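Local coordinates for protein SOSEKI 4 (Arabidopsis thaliana, PDB 6RSN) that polymerises through its DIX-like domain into filaments that help interpret polarity cues and orient cell division, and promotes auxin biosynthesis and signalling, at residues 58-69 with 78-89. The protein carries 1 engineered substitution. Residues are numbered along the deposited sequence; the frame is centred on the assembly and turned at random. Where two conformers were deposited one is given.
Sequences SSKRTYKNGFVW and IFPVHGQEYVLK
K89 lies across the indole of W69, a worked case of a lysine laid along an aromatic face, its aliphatic carbons used for CH-pi contact and its ammonium for cation-pi. CG stands anti to the backbone N (chi1 180°) and the rest runs extended, which carries the chain over the rings instead of off their rim. K89 CB sits above the six-membered ring of W69, 3.6 Å from its centroid, in a CH-pi contact; K89 CD passes 3.7 Å from W69 NE1; CE comes no nearer to the indole than that same NE1, at 4.0 Å; and K89 NZ ends off-centre over the five-membered ring, 4.3 Å from its centroid, as a cation-pi partner. K60 CG approaches the opposite face of the indole, while W69 CH2 reaches V87 CG1 at 3.9 Å. Were W69 replaced by an alanine, the K89 ammonium would probably lose its aromatic partner and a gap would open between the aliphatic parts of K60 and K89.

In the ubiquitin-like fold of this DIX-like domain, strand 86-92 is flanked by strands 5-13 and 55-63, so the contact joins the hairpin 55-71 to the rest of the mixed sheet. S58 and K89 form an antiparallel hydrogen-bonded pair, and K60 N meets V87 O at 2.9 Å with an almost linear N-H...O (176°). On the sheet face bearing S59 and L88, L88 CD2 packs 3.6 Å from S59 CB, with V39 of helix 36-47 touching L88.

Past K60 the partner is the loop that holds F79, and water bridges it to strand 58-63: one molecule donates to K60 O and F79 O and accepts from R61 NE, in the guanidinium plane. R61, bent at chi2 and chi3, places NH2 3.3 Å from F79 CD2, which lies over one face of the guanidinium, the guanidinium and F79 ring planes 71° apart. On the side of K60, F67 CE1 rests against V81 CG2.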
loop_
_atom_site.group_PDB
_atom_site.type_symbol
_atom_site.label_atom_id
_atom_site.label_comp_id
_atom_site.label_asym_id
_atom_site.label_seq_id
_atom_site.Cartn_x
_atom_site.Cartn_y
_atom_site.Cartn_z
ATOM N N SER A 58 3.383 2.780 -3.436
ATOM C CA SER A 58 4.190 3.681 -2.621
ATOM C C SER A 58 3.590 3.648 -1.212
ATOM O O SER A 58 2.443 3.210 -1.007
ATOM C CB SER A 58 4.170 5.086 -3.188
ATOM O OG SER A 58 4.814 5.174 -4.481
ATOM N N SER A 59 4.378 4.069 -0.220
ATOM C CA SER A 59 3.802 4.256 1.102
ATOM C C SER A 59 4.053 5.694 1.534
ATOM O O SER A 59 5.051 6.323 1.173
ATOM C CB SER A 59 4.358 3.254 2.110
ATOM O OG SER A 59 5.756 3.499 2.288
ATOM N N LYS A 60 3.084 6.232 2.270
ATOM C CA LYS A 60 3.240 7.599 2.760
ATOM C C LYS A 60 4.295 7.633 3.873
ATOM O O LYS A 60 4.322 6.844 4.830
ATOM C CB LYS A 60 1.863 8.028 3.275
ATOM C CG LYS A 60 1.706 9.513 3.557
ATOM C CD LYS A 60 0.342 9.730 4.211
ATOM C CE LYS A 60 0.025 11.196 4.324
ATOM N NZ LYS A 60 -1.134 11.452 5.222
ATOM N N ARG A 61 5.181 8.632 3.795
ATOM C CA ARG A 61 6.272 8.726 4.753
ATOM C C ARG A 61 6.551 10.203 5.077
ATOM O O ARG A 61 6.426 11.043 4.213
ATOM C CB ARG A 61 7.471 8.065 4.060
ATOM C CG ARG A 61 8.799 8.346 4.736
ATOM C CD ARG A 61 8.991 7.151 5.666
ATOM N NE ARG A 61 9.129 5.944 4.833
ATOM C CZ ARG A 61 10.307 5.451 4.432
ATOM N NH1 ARG A 61 11.427 6.046 4.803
ATOM N NH2 ARG A 61 10.360 4.337 3.724
ATOM N N THR A 62 6.975 10.554 6.304
ATOM C CA THR A 62 7.264 11.965 6.614
ATOM C C THR A 62 8.427 12.497 5.771
ATOM O O THR A 62 9.386 11.763 5.484
ATOM C CB THR A 62 7.448 12.231 8.118
ATOM O OG1 THR A 62 8.724 11.691 8.440
ATOM C CG2 THR A 62 6.395 11.587 8.971
ATOM N N TYR A 63 8.329 13.780 5.377
ATOM C CA TYR A 63 9.331 14.434 4.544
ATOM C C TYR A 63 9.185 15.951 4.709
ATOM O O TYR A 63 8.130 16.497 4.372
ATOM C CB TYR A 63 9.113 13.995 3.082
ATOM C CG TYR A 63 9.955 14.720 2.065
ATOM C CD1 TYR A 63 11.319 14.503 1.962
ATOM C CD2 TYR A 63 9.372 15.649 1.204
ATOM C CE1 TYR A 63 12.113 15.190 1.050
ATOM C CE2 TYR A 63 10.144 16.332 0.275
ATOM C CZ TYR A 63 11.504 16.087 0.184
ATOM O OH TYR A 63 12.223 16.749 -0.759
ATOM N N LYS A 64 10.275 16.632 5.113
ATOM C CA LYS A 64 10.282 18.075 5.253
ATOM C C LYS A 64 9.086 18.470 6.119
ATOM O O LYS A 64 8.912 17.904 7.187
ATOM C CB LYS A 64 10.305 18.765 3.887
ATOM C CG LYS A 64 11.647 19.344 3.474
ATOM C CD LYS A 64 12.672 18.357 3.024
ATOM C CE LYS A 64 13.199 18.795 1.672
ATOM N NZ LYS A 64 14.676 18.860 1.648
ATOM N N ASN A 65 8.232 19.387 5.650
ATOM C CA ASN A 65 7.126 19.806 6.508
ATOM C C ASN A 65 5.852 19.047 6.139
ATOM O O ASN A 65 4.760 19.455 6.528
ATOM C CB ASN A 65 6.952 21.330 6.559
ATOM C CG ASN A 65 7.984 22.070 7.404
ATOM O OD1 ASN A 65 8.779 22.849 6.878
ATOM N ND2 ASN A 65 7.962 21.889 8.719
ATOM N N GLY A 66 5.994 17.945 5.377
ATOM C CA GLY A 66 4.864 17.086 5.119
ATOM C C GLY A 66 5.288 15.638 4.917
ATOM O O GLY A 66 5.980 15.027 5.764
ATOM N N PHE A 67 4.856 15.131 3.750
ATOM C CA PHE A 67 4.891 13.709 3.476
ATOM C C PHE A 67 5.355 13.513 2.049
ATOM O O PHE A 67 5.375 14.468 1.251
ATOM C CB PHE A 67 3.487 13.120 3.604
ATOM C CG PHE A 67 2.983 13.303 5.007
ATOM C CD1 PHE A 67 3.447 12.457 6.004
ATOM C CD2 PHE A 67 2.046 14.286 5.301
ATOM C CE1 PHE A 67 2.967 12.588 7.302
ATOM C CE2 PHE A 67 1.613 14.458 6.610
ATOM C CZ PHE A 67 2.072 13.601 7.601
ATOM N N VAL A 68 5.773 12.280 1.765
ATOM C CA VAL A 68 6.222 11.946 0.422
ATOM C C VAL A 68 5.702 10.521 0.217
ATOM O O VAL A 68 5.458 9.776 1.161
ATOM C CB VAL A 68 7.769 12.021 0.305
ATOM C CG1 VAL A 68 8.429 11.011 1.271
ATOM C CG2 VAL A 68 8.269 11.779 -1.118
ATOM N N TRP A 69 5.360 10.214 -1.022
ATOM C CA TRP A 69 5.039 8.835 -1.415
ATOM C C TRP A 69 6.313 8.097 -1.782
ATOM O O TRP A 69 6.950 8.383 -2.812
ATOM C CB TRP A 69 4.089 8.852 -2.637
ATOM C CG TRP A 69 2.730 9.391 -2.324
ATOM C CD1 TRP A 69 2.129 10.498 -2.843
ATOM C CD2 TRP A 69 1.752 8.771 -1.489
ATOM N NE1 TRP A 69 0.851 10.657 -2.356
ATOM C CE2 TRP A 69 0.599 9.608 -1.499
ATOM C CE3 TRP A 69 1.735 7.614 -0.717
ATOM C CZ2 TRP A 69 -0.560 9.270 -0.801
ATOM C CZ3 TRP A 69 0.610 7.323 0.035
ATOM C CH2 TRP A 69 -0.532 8.128 -0.036
ATOM N N ILE A 78 7.560 -1.996 4.779
ATOM C CA ILE A 78 6.755 -0.796 4.762
ATOM C C ILE A 78 6.766 -0.158 6.144
ATOM O O ILE A 78 6.422 -0.797 7.127
ATOM C CB ILE A 78 5.300 -1.107 4.356
ATOM C CG1 ILE A 78 5.238 -1.697 2.937
ATOM C CG2 ILE A 78 4.502 0.183 4.434
ATOM C CD1 ILE A 78 3.814 -2.096 2.485
ATOM N N PHE A 79 7.190 1.110 6.224
ATOM C CA PHE A 79 7.106 1.815 7.490
ATOM C C PHE A 79 5.738 2.484 7.674
ATOM O O PHE A 79 5.188 3.070 6.734
ATOM C CB PHE A 79 8.226 2.848 7.533
ATOM C CG PHE A 79 9.601 2.248 7.440
ATOM C CD1 PHE A 79 10.201 1.692 8.562
ATOM C CD2 PHE A 79 10.265 2.166 6.242
ATOM C CE1 PHE A 79 11.477 1.169 8.461
ATOM C CE2 PHE A 79 11.536 1.632 6.128
ATOM C CZ PHE A 79 12.172 1.158 7.269
ATOM N N PRO A 80 5.195 2.507 8.915
ATOM C CA PRO A 80 3.934 3.197 9.210
ATOM C C PRO A 80 4.094 4.716 9.279
ATOM O O PRO A 80 5.204 5.233 9.445
ATOM C CB PRO A 80 3.606 2.696 10.625
ATOM C CG PRO A 80 4.973 2.508 11.240
ATOM C CD PRO A 80 5.793 1.904 10.115
ATOM N N VAL A 81 2.954 5.412 9.168
ATOM C CA VAL A 81 2.881 6.854 9.347
ATOM C C VAL A 81 1.905 7.141 10.491
ATOM O O VAL A 81 0.814 6.562 10.540
ATOM C CB VAL A 81 2.494 7.559 8.025
ATOM C CG1 VAL A 81 0.992 7.559 7.745
ATOM C CG2 VAL A 81 3.083 8.955 7.909
ATOM N N HIS A 82 2.314 8.023 11.416
ATOM C CA HIS A 82 1.583 8.289 12.649
ATOM C C HIS A 82 1.439 7.001 13.457
ATOM O O HIS A 82 2.398 6.252 13.621
ATOM C CB HIS A 82 0.215 8.956 12.398
ATOM C CG HIS A 82 0.203 10.009 11.337
ATOM N ND1 HIS A 82 -0.691 9.977 10.276
ATOM C CD2 HIS A 82 0.956 11.119 11.160
ATOM C CE1 HIS A 82 -0.484 11.018 9.494
ATOM N NE2 HIS A 82 0.522 11.736 10.015
ATOM N N GLY A 83 0.215 6.730 13.920
ATOM C CA GLY A 83 0.006 5.755 14.977
ATOM C C GLY A 83 -0.303 4.357 14.456
ATOM O O GLY A 83 -1.466 3.948 14.465
ATOM N N GLN A 84 0.764 3.636 14.064
ATOM C CA GLN A 84 0.712 2.315 13.446
ATOM C C GLN A 84 -0.190 2.338 12.215
ATOM O O GLN A 84 -0.780 1.316 11.862
ATOM C CB GLN A 84 0.248 1.235 14.427
ATOM C CG GLN A 84 1.318 0.196 14.738
ATOM C CD GLN A 84 1.582 -0.756 13.593
ATOM O OE1 GLN A 84 0.680 -1.435 13.095
ATOM N NE2 GLN A 84 2.838 -0.822 13.174
ATOM N N GLU A 85 -0.271 3.517 11.585
ATOM C CA GLU A 85 -1.126 3.776 10.439
ATOM C C GLU A 85 -0.333 3.556 9.154
ATOM O O GLU A 85 0.733 4.181 8.980
ATOM C CB GLU A 85 -1.573 5.231 10.468
ATOM C CG GLU A 85 -2.972 5.437 9.950
ATOM C CD GLU A 85 -3.334 6.907 10.000
ATOM O OE1 GLU A 85 -3.684 7.370 11.096
ATOM O OE2 GLU A 85 -3.241 7.595 8.944
ATOM N N TYR A 86 -0.879 2.662 8.306
ATOM C CA TYR A 86 -0.289 2.298 7.024
ATOM C C TYR A 86 -1.165 2.877 5.929
ATOM O O TYR A 86 -2.364 2.566 5.863
ATOM C CB TYR A 86 -0.153 0.788 6.805
ATOM C CG TYR A 86 0.832 0.118 7.730
ATOM C CD1 TYR A 86 2.197 0.258 7.534
ATOM C CD2 TYR A 86 0.383 -0.667 8.779
ATOM C CE1 TYR A 86 3.121 -0.359 8.358
ATOM C CE2 TYR A 86 1.287 -1.282 9.636
ATOM C CZ TYR A 86 2.651 -1.148 9.405
ATOM O OH TYR A 86 3.549 -1.739 10.246
ATOM N N VAL A 87 -0.537 3.739 5.096
ATOM C CA VAL A 87 -1.272 4.412 4.023
ATOM C C VAL A 87 -0.436 4.247 2.771
ATOM O O VAL A 87 0.722 4.681 2.756
ATOM C CB VAL A 87 -1.518 5.925 4.273
ATOM C CG1 VAL A 87 -2.196 6.562 3.079
ATOM C CG2 VAL A 87 -2.318 6.224 5.545
ATOM N N LEU A 88 -1.058 3.657 1.745
ATOM C CA LEU A 88 -0.343 3.408 0.506
ATOM C C LEU A 88 -1.068 4.147 -0.607
ATOM O O LEU A 88 -2.255 4.473 -0.512
ATOM C CB LEU A 88 -0.430 1.912 0.175
ATOM C CG LEU A 88 0.055 0.913 1.237
ATOM C CD1 LEU A 88 -0.003 -0.501 0.713
ATOM C CD2 LEU A 88 1.437 1.203 1.791
ATOM N N LYS A 89 -0.364 4.239 -1.750
ATOM C CA LYS A 89 -0.949 4.741 -2.983
ATOM C C LYS A 89 -0.520 3.768 -4.070
ATOM O O LYS A 89 0.617 3.370 -4.168
ATOM C CB LYS A 89 -0.490 6.153 -3.300
ATOM C CG LYS A 89 -1.048 6.771 -4.585
ATOM C CD LYS A 89 -0.274 8.062 -4.784
ATOM C CE LYS A 89 -0.909 9.101 -5.648
ATOM N NZ LYS A 89 0.182 9.968 -6.184
HETATM O O HOH W 1 2.550 5.030 -6.126
HETATM O O HOH W 2 7.981 2.577 3.504
HETATM O O HOH W 3 2.490 4.353 5.497
HETATM O O HOH W 4 6.103 4.707 4.750
#